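PDB 2ESN: probable transcriptional regulator, which probably regulates transcription as a LysR-family factor, pairing a helix-turn-helix DNA-binding domain with a substrate-binding domain that may sense a small molecule. Local coordinates for residues C[193-196]-C[197-201]; C[218-222]-C[223-227]; C[34-37]-C[38-42]. One frame throughout, in Å; residues are numbered along the deposited sequence.

In the fold
Along the chain from the N terminus, interaction 3 (34-42) comes first. It forms the turn of the helix-turn-helix, where helix 27-34 ends and helix 38-52 begins. Interactions 1 and 2 follow, both in the LysR substrate-binding domain: residues 193-201 span the short helix 195-199 from its N-cap onward, and residues 218-227 end helix 215-221 and lead into strand 228-233. All three are local turns in series, with no nesting or crossing. Interactions 1 and 2 meet where L195 packs on L225 and Y198 on L220, so helix 195-199 is tied to the exit of helix 215-221. Interaction 3 lies far off, its nearest atoms about 55 Å from interaction 2 and about 64 Å from interaction 1.

Interaction 1. Residues C[193-196]-C[197-201]; sequences PTLE and GYLAE
Y198 packs back against the residues that begin its own helix. Its CB lies 3.3 Å from T194 O and 4.4 Å from P193 CB; the proline is the residue before the N-cap and Y198 the fourth of the helix, the spacing of a hydrophobic staple. With CG anti to the backbone N (chi1 178°), the ring leads away from the turn, passing L195 O near its plane at one edge. It meets H203 and, edge-to-face, F273, and at its tip OH hydrogen-bonds T251 OG1 and, weakly, R227 NH1. The aromatic side chain thus suits a buried place with a polar end to satisfy.

T194 is the N-cap. Its OG1 accepts from G197 N at 3.1 Å, while Y198 N donates to T194 O at 2.9 Å, nearly straight at 168°. G197, with no side chain, brings only its backbone up to that hydroxyl. Farther along, L199 N bonds L195 O (2.9 Å), and L199 CD1 meets L195 CG at 4.3 Å. Threonine therefore serves an N-H that no earlier turn of the helix can reach, and the proline-tyrosine contact adds apolar surface at the same end; the two probably help to define where the helix begins.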
loop_
_atom_site.group_PDB
_atom_site.type_symbol
_atom_site.label_atom_id
_atom_site.label_comp_id
_atom_site.label_asym_id
_atom_site.label_seq_id
_atom_site.Cartn_x
_atom_site.Cartn_y
_atom_site.Cartn_z
ATOM N N PRO C 193 31.743 18.099 30.335
ATOM C CA PRO C 193 32.510 16.893 30.109
ATOM C C PRO C 193 33.636 17.167 29.052
ATOM O O PRO C 193 33.468 17.994 28.154
ATOM C CB PRO C 193 31.482 15.898 29.588
ATOM C CG PRO C 193 30.350 16.766 29.003
ATOM C CD PRO C 193 30.421 18.109 29.670
ATOM N N THR C 194 34.772 16.480 29.199
ATOM C CA THR C 194 35.802 16.420 28.154
ATOM C C THR C 194 35.350 15.404 27.120
ATOM O O THR C 194 34.349 14.694 27.358
ATOM C CB THR C 194 37.123 15.944 28.752
ATOM O OG1 THR C 194 36.910 14.663 29.350
ATOM C CG2 THR C 194 37.622 16.968 29.845
ATOM N N LEU C 195 36.063 15.286 25.996
ATOM C CA LEU C 195 35.768 14.168 25.065
ATOM C C LEU C 195 35.711 12.751 25.677
ATOM O O LEU C 195 34.755 11.995 25.398
ATOM C CB LEU C 195 36.692 14.206 23.832
ATOM C CG LEU C 195 36.385 13.400 22.579
ATOM C CD1 LEU C 195 34.956 13.608 22.090
ATOM C CD2 LEU C 195 37.397 13.833 21.467
ATOM N N GLU C 196 36.698 12.376 26.513
ATOM C CA GLU C 196 36.742 11.016 27.062
ATOM C C GLU C 196 35.698 10.874 28.133
ATOM O O GLU C 196 35.161 9.776 28.352
ATOM C CB GLU C 196 38.129 10.628 27.688
ATOM C CG GLU C 196 39.302 10.402 26.698
ATOM C CD GLU C 196 40.601 9.717 27.312
ATOM O OE1 GLU C 196 41.677 9.868 26.669
ATOM O OE2 GLU C 196 40.562 9.011 28.381
ATOM N N GLY C 197 35.464 11.965 28.853
ATOM C CA GLY C 197 34.482 11.985 29.956
ATOM C C GLY C 197 33.105 11.694 29.342
ATOM O O GLY C 197 32.390 10.798 29.808
ATOM N N TYR C 198 32.822 12.382 28.233
ATOM C CA TYR C 198 31.649 12.146 27.434
ATOM C C TYR C 198 31.612 10.724 26.925
ATOM O O TYR C 198 30.569 10.117 26.985
ATOM C CB TYR C 198 31.647 13.090 26.240
ATOM C CG TYR C 198 30.502 12.955 25.230
ATOM C CD1 TYR C 198 29.337 13.709 25.382
ATOM C CD2 TYR C 198 30.628 12.146 24.070
ATOM C CE1 TYR C 198 28.270 13.635 24.431
ATOM C CE2 TYR C 198 29.576 12.089 23.082
ATOM C CZ TYR C 198 28.414 12.862 23.268
ATOM O OH TYR C 198 27.379 12.858 22.359
ATOM N N LEU C 199 32.736 10.187 26.435
ATOM C CA LEU C 199 32.680 8.827 25.861
ATOM C C LEU C 199 32.684 7.728 26.890
ATOM O O LEU C 199 32.410 6.577 26.546
ATOM C CB LEU C 199 33.756 8.566 24.798
ATOM C CG LEU C 199 33.692 9.527 23.621
ATOM C CD1 LEU C 199 34.948 9.362 22.813
ATOM C CD2 LEU C 199 32.417 9.277 22.758
ATOM N N ALA C 200 32.962 8.088 28.154
ATOM C CA ALA C 200 32.871 7.146 29.279
ATOM C C ALA C 200 31.460 6.987 29.875
ATOM O O ALA C 200 31.247 6.161 30.782
ATOM C CB ALA C 200 33.865 7.568 30.377
ATOM N N GLU C 201 30.480 7.739 29.369
ATOM C CA GLU C 201 29.090 7.535 29.819
ATOM C C GLU C 201 28.262 6.703 28.840
ATOM O O GLU C 201 28.672 6.482 27.726
ATOM C CB GLU C 201 28.390 8.880 30.028
ATOM C CG GLU C 201 28.991 9.791 31.119
ATOM C CD GLU C 201 28.992 9.126 32.516
ATOM O OE1 GLU C 201 28.042 8.363 32.879
ATOM O OE2 GLU C 201 30.003 9.365 33.233
#

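Interaction 2. Residues C[218-222]-C[223-227]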
loop_
_atom_site.group_PDB
_atom_site.type_symbol
_atom_site.label_atom_id
_atom_site.label_comp_id
_atom_site.label_asym_id
_atom_site.label_seq_id
_atom_site.Cartn_x
_atom_site.Cartn_y
_atom_site.Cartn_z
ATOM N N ARG C 218 26.522 9.515 13.457
ATOM C CA ARG C 218 27.003 9.838 12.111
ATOM C C ARG C 218 28.188 10.807 12.225
ATOM O O ARG C 218 29.306 10.443 11.851
ATOM C CB ARG C 218 25.848 10.431 11.287
ATOM C CG ARG C 218 25.204 9.469 10.232
ATOM C CD ARG C 218 23.756 9.895 9.797
ATOM N NE ARG C 218 22.832 9.141 10.624
ATOM C CZ ARG C 218 21.801 9.602 11.346
ATOM N NH1 ARG C 218 21.398 10.876 11.306
ATOM N NH2 ARG C 218 21.120 8.713 12.064
ATOM N N LEU C 219 27.951 12.006 12.777
ATOM C CA LEU C 219 29.016 12.984 13.052
ATOM C C LEU C 219 30.265 12.456 13.781
ATOM O O LEU C 219 31.393 12.815 13.410
ATOM C CB LEU C 219 28.453 14.224 13.801
ATOM C CG LEU C 219 29.296 15.451 14.235
ATOM C CD1 LEU C 219 28.502 16.394 15.080
ATOM C CD2 LEU C 219 30.431 15.068 15.101
ATOM N N LEU C 220 30.083 11.658 14.849
ATOM C CA LEU C 220 31.206 11.237 15.707
ATOM C C LEU C 220 32.049 10.204 14.977
ATOM O O LEU C 220 33.269 10.175 15.119
ATOM C CB LEU C 220 30.717 10.606 17.017
ATOM C CG LEU C 220 30.313 11.519 18.193
ATOM C CD1 LEU C 220 29.713 10.676 19.309
ATOM C CD2 LEU C 220 31.551 12.262 18.678
ATOM N N ALA C 221 31.380 9.340 14.207
ATOM C CA ALA C 221 32.061 8.247 13.489
ATOM C C ALA C 221 33.079 8.831 12.477
ATOM O O ALA C 221 34.160 8.261 12.271
ATOM C CB ALA C 221 31.028 7.298 12.819
ATOM N N ARG C 222 32.744 10.003 11.915
ATOM C CA ARG C 222 33.634 10.759 11.024
ATOM C C ARG C 222 34.900 11.306 11.661
ATOM O O ARG C 222 35.630 12.076 11.021
ATOM C CB ARG C 222 32.895 11.947 10.427
ATOM C CG ARG C 222 32.236 11.628 9.122
ATOM C CD ARG C 222 31.647 12.860 8.480
ATOM N NE ARG C 222 30.248 12.987 8.863
ATOM C CZ ARG C 222 29.753 14.001 9.574
ATOM N NH1 ARG C 222 30.561 14.997 9.954
ATOM N NH2 ARG C 222 28.445 14.037 9.876
ATOM N N SER C 223 35.140 10.956 12.919
ATOM C CA SER C 223 36.375 11.322 13.600
ATOM C C SER C 223 36.840 10.073 14.273
ATOM O O SER C 223 37.695 10.130 15.142
ATOM C CB SER C 223 36.160 12.451 14.622
ATOM O OG SER C 223 35.689 13.648 14.003
ATOM N N GLY C 224 36.264 8.935 13.884
ATOM C CA GLY C 224 36.655 7.642 14.480
ATOM C C GLY C 224 36.078 7.321 15.861
ATOM O O GLY C 224 36.512 6.333 16.528
ATOM N N LEU C 225 35.067 8.106 16.293
ATOM C CA LEU C 225 34.568 8.041 17.687
ATOM C C LEU C 225 33.206 7.358 17.744
ATOM O O LEU C 225 32.373 7.514 16.836
ATOM C CB LEU C 225 34.487 9.444 18.293
ATOM C CG LEU C 225 35.618 10.489 18.062
ATOM C CD1 LEU C 225 35.238 11.930 18.456
ATOM C CD2 LEU C 225 36.872 10.056 18.795
ATOM N N ARG C 226 32.978 6.588 18.799
ATOM C CA ARG C 226 31.712 5.905 18.976
ATOM C C ARG C 226 31.276 6.051 20.428
ATOM O O ARG C 226 32.117 6.017 21.343
ATOM C CB ARG C 226 31.832 4.424 18.581
ATOM C CG ARG C 226 32.893 3.660 19.375
ATOM C CD ARG C 226 32.507 2.199 19.594
ATOM N NE ARG C 226 31.218 2.120 20.275
ATOM C CZ ARG C 226 30.394 1.068 20.253
ATOM N NH1 ARG C 226 30.722 -0.048 19.569
ATOM N NH2 ARG C 226 29.230 1.146 20.928
ATOM N N ARG C 227 29.972 6.246 20.645
ATOM C CA ARG C 227 29.469 6.320 22.013
ATOM C C ARG C 227 28.673 5.048 22.336
ATOM O O ARG C 227 28.192 4.384 21.397
ATOM C CB ARG C 227 28.720 7.655 22.236
ATOM C CG ARG C 227 27.566 7.867 21.331
ATOM C CD ARG C 227 26.976 9.274 21.411
ATOM N NE ARG C 227 25.908 9.313 20.410
ATOM C CZ ARG C 227 24.952 10.222 20.325
ATOM N NH1 ARG C 227 24.868 11.239 21.215
ATOM N NH2 ARG C 227 24.091 10.140 19.317
#
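L220 meets L225 through both backbone and side chain. Its CD2 lies 3.7 Å from L225 CD1, the two side chains crossing at about a right angle, while the other branch, CD1, rests 3.7 Å from R227 CD. The extended methylenes of R227 pack on the leucine while NE forms a salt bridge with D217. L220 O is gripped twice: S223 N and L225 N, each 3.0 Å away, approach from opposite faces of its carbonyl plane.

A221 comes next. Its O accepts from G224 N at 2.7 Å, the donor standing 63° out of the carbonyl plane, and its CA makes a CH...O contact with L225 O at 3.4 Å. The small side chain also suits the place, since G28 of a second subunit packs there. R222 is the first residue to leave helical geometry. Bent at chi3 (-93°), its chain brings the rim of one guanidinium face over L219 CA, and the charge of this exposed side chain is paired with E160 in a salt bridge through NH2.

G224 has a positive phi (79°), readily adopted by a residue without a side chain. The bonds from L225 N to L220 O and from G224 N to A221 O, together with the L220-L225 contact, make this a Schellman motif with its customary hydrophobic contact, terminating helix 215-221.

Interaction 3. Residues C[34-37]-C[38-42]; sequences LAIS and ASAFS
S37 and A40 form the capping bond that opens helix 38-52. S37 OG sits between its backbone N and carbonyl carbon (chi1 80°), which turns it inward to accept from A40 N at 3.2 Å. S37 O starts the regular helical pattern by taking F41 N at 3.0 Å, with a nearly straight N-H...O angle of 168°. Serine, short and polar, suits this exposed N-cap.

The apolar contacts gather round F41. I36, just before the cap, reaches F41, the fourth residue of the helix: the CD1 atoms of I36 and F41 are 3.8 Å apart, a hydrophobic staple. I36 CB also meets the methyl of A40, CB to CB 4.1 Å, where a small residue fits. L34 adds its CD1, 3.6 Å from F41 CE1, in the plane of the ring and at its edge. The ring itself sinks among V17 and L21 of helix 15-24 and A30 and A31 of helix 27-34.

In this helix-turn-helix, helix 38-52 is probably the recognition helix, as in relatives. The hydroxyl and carbonyl of one serine take the N-H groups of A40 and F41, while L34 and I36 border one edge of the F41 ring, so the first turn of the helix is fastened both to the preceding turn and to the domain core.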
loop_
_atom_site.group_PDB
_atom_site.type_symbol
_atom_site.label_atom_id
_atom_site.label_comp_id
_atom_site.label_asym_id
_atom_site.label_seq_id
_atom_site.Cartn_x
_atom_site.Cartn_y
_atom_site.Cartn_z
ATOM N N LEU C 34 -28.996 31.431 -3.501
ATOM C CA LEU C 34 -28.451 31.170 -4.825
ATOM C C LEU C 34 -28.227 32.443 -5.649
ATOM O O LEU C 34 -27.697 32.353 -6.749
ATOM C CB LEU C 34 -29.352 30.226 -5.593
ATOM C CG LEU C 34 -29.630 28.868 -4.951
ATOM C CD1 LEU C 34 -30.731 28.133 -5.687
ATOM C CD2 LEU C 34 -28.389 28.048 -4.937
ATOM N N ALA C 35 -28.668 33.592 -5.114
ATOM C CA ALA C 35 -28.528 34.934 -5.743
ATOM C C ALA C 35 -29.252 34.923 -7.039
ATOM O O ALA C 35 -28.699 35.333 -8.066
ATOM C CB ALA C 35 -27.054 35.345 -5.937
ATOM N N ILE C 36 -30.470 34.384 -7.021
ATOM C CA ILE C 36 -31.325 34.441 -8.214
ATOM C C ILE C 36 -32.679 34.964 -7.849
ATOM O O ILE C 36 -33.133 34.777 -6.722
ATOM C CB ILE C 36 -31.471 33.048 -8.950
ATOM C CG1 ILE C 36 -32.259 32.018 -8.095
ATOM C CG2 ILE C 36 -30.109 32.539 -9.365
ATOM C CD1 ILE C 36 -32.304 30.615 -8.696
ATOM N N SER C 37 -33.312 35.634 -8.805
ATOM C CA SER C 37 -34.636 36.175 -8.606
ATOM C C SER C 37 -35.668 35.099 -8.268
ATOM O O SER C 37 -35.432 33.877 -8.394
ATOM C CB SER C 37 -35.071 36.969 -9.834
ATOM O OG SER C 37 -35.539 36.127 -10.861
ATOM N N ALA C 38 -36.826 35.564 -7.832
ATOM C CA ALA C 38 -37.873 34.681 -7.354
ATOM C C ALA C 38 -38.417 33.886 -8.508
ATOM O O ALA C 38 -38.656 32.702 -8.361
ATOM C CB ALA C 38 -38.998 35.476 -6.706
ATOM N N SER C 39 -38.592 34.542 -9.651
ATOM C CA SER C 39 -39.196 33.921 -10.807
ATOM C C SER C 39 -38.205 32.962 -11.474
ATOM O O SER C 39 -38.621 31.931 -12.038
ATOM C CB SER C 39 -39.780 34.972 -11.759
ATOM O OG SER C 39 -38.883 35.387 -12.775
ATOM N N ALA C 40 -36.909 33.268 -11.335
ATOM C CA ALA C 40 -35.849 32.418 -11.852
ATOM C C ALA C 40 -35.839 31.127 -11.050
ATOM O O ALA C 40 -35.744 30.035 -11.645
ATOM C CB ALA C 40 -34.491 33.095 -11.774
ATOM N N PHE C 41 -35.904 31.266 -9.722
ATOM C CA PHE C 41 -36.037 30.146 -8.821
ATOM C C PHE C 41 -37.243 29.281 -9.151
ATOM O O PHE C 41 -37.196 28.053 -9.112
ATOM C CB PHE C 41 -36.137 30.574 -7.345
ATOM C CG PHE C 41 -35.879 29.420 -6.377
ATOM C CD1 PHE C 41 -34.565 29.072 -6.010
ATOM C CD2 PHE C 41 -36.932 28.680 -5.866
ATOM C CE1 PHE C 41 -34.295 27.993 -5.140
ATOM C CE2 PHE C 41 -36.692 27.590 -5.002
ATOM C CZ PHE C 41 -35.385 27.234 -4.636
ATOM N N SER C 42 -38.359 29.932 -9.405
ATOM C CA SER C 42 -39.598 29.190 -9.532
ATOM C C SER C 42 -39.570 28.418 -10.885
ATOM O O SER C 42 -40.042 27.285 -10.967
ATOM C CB SER C 42 -40.738 30.191 -9.500
ATOM O OG SER C 42 -41.985 29.553 -9.616
#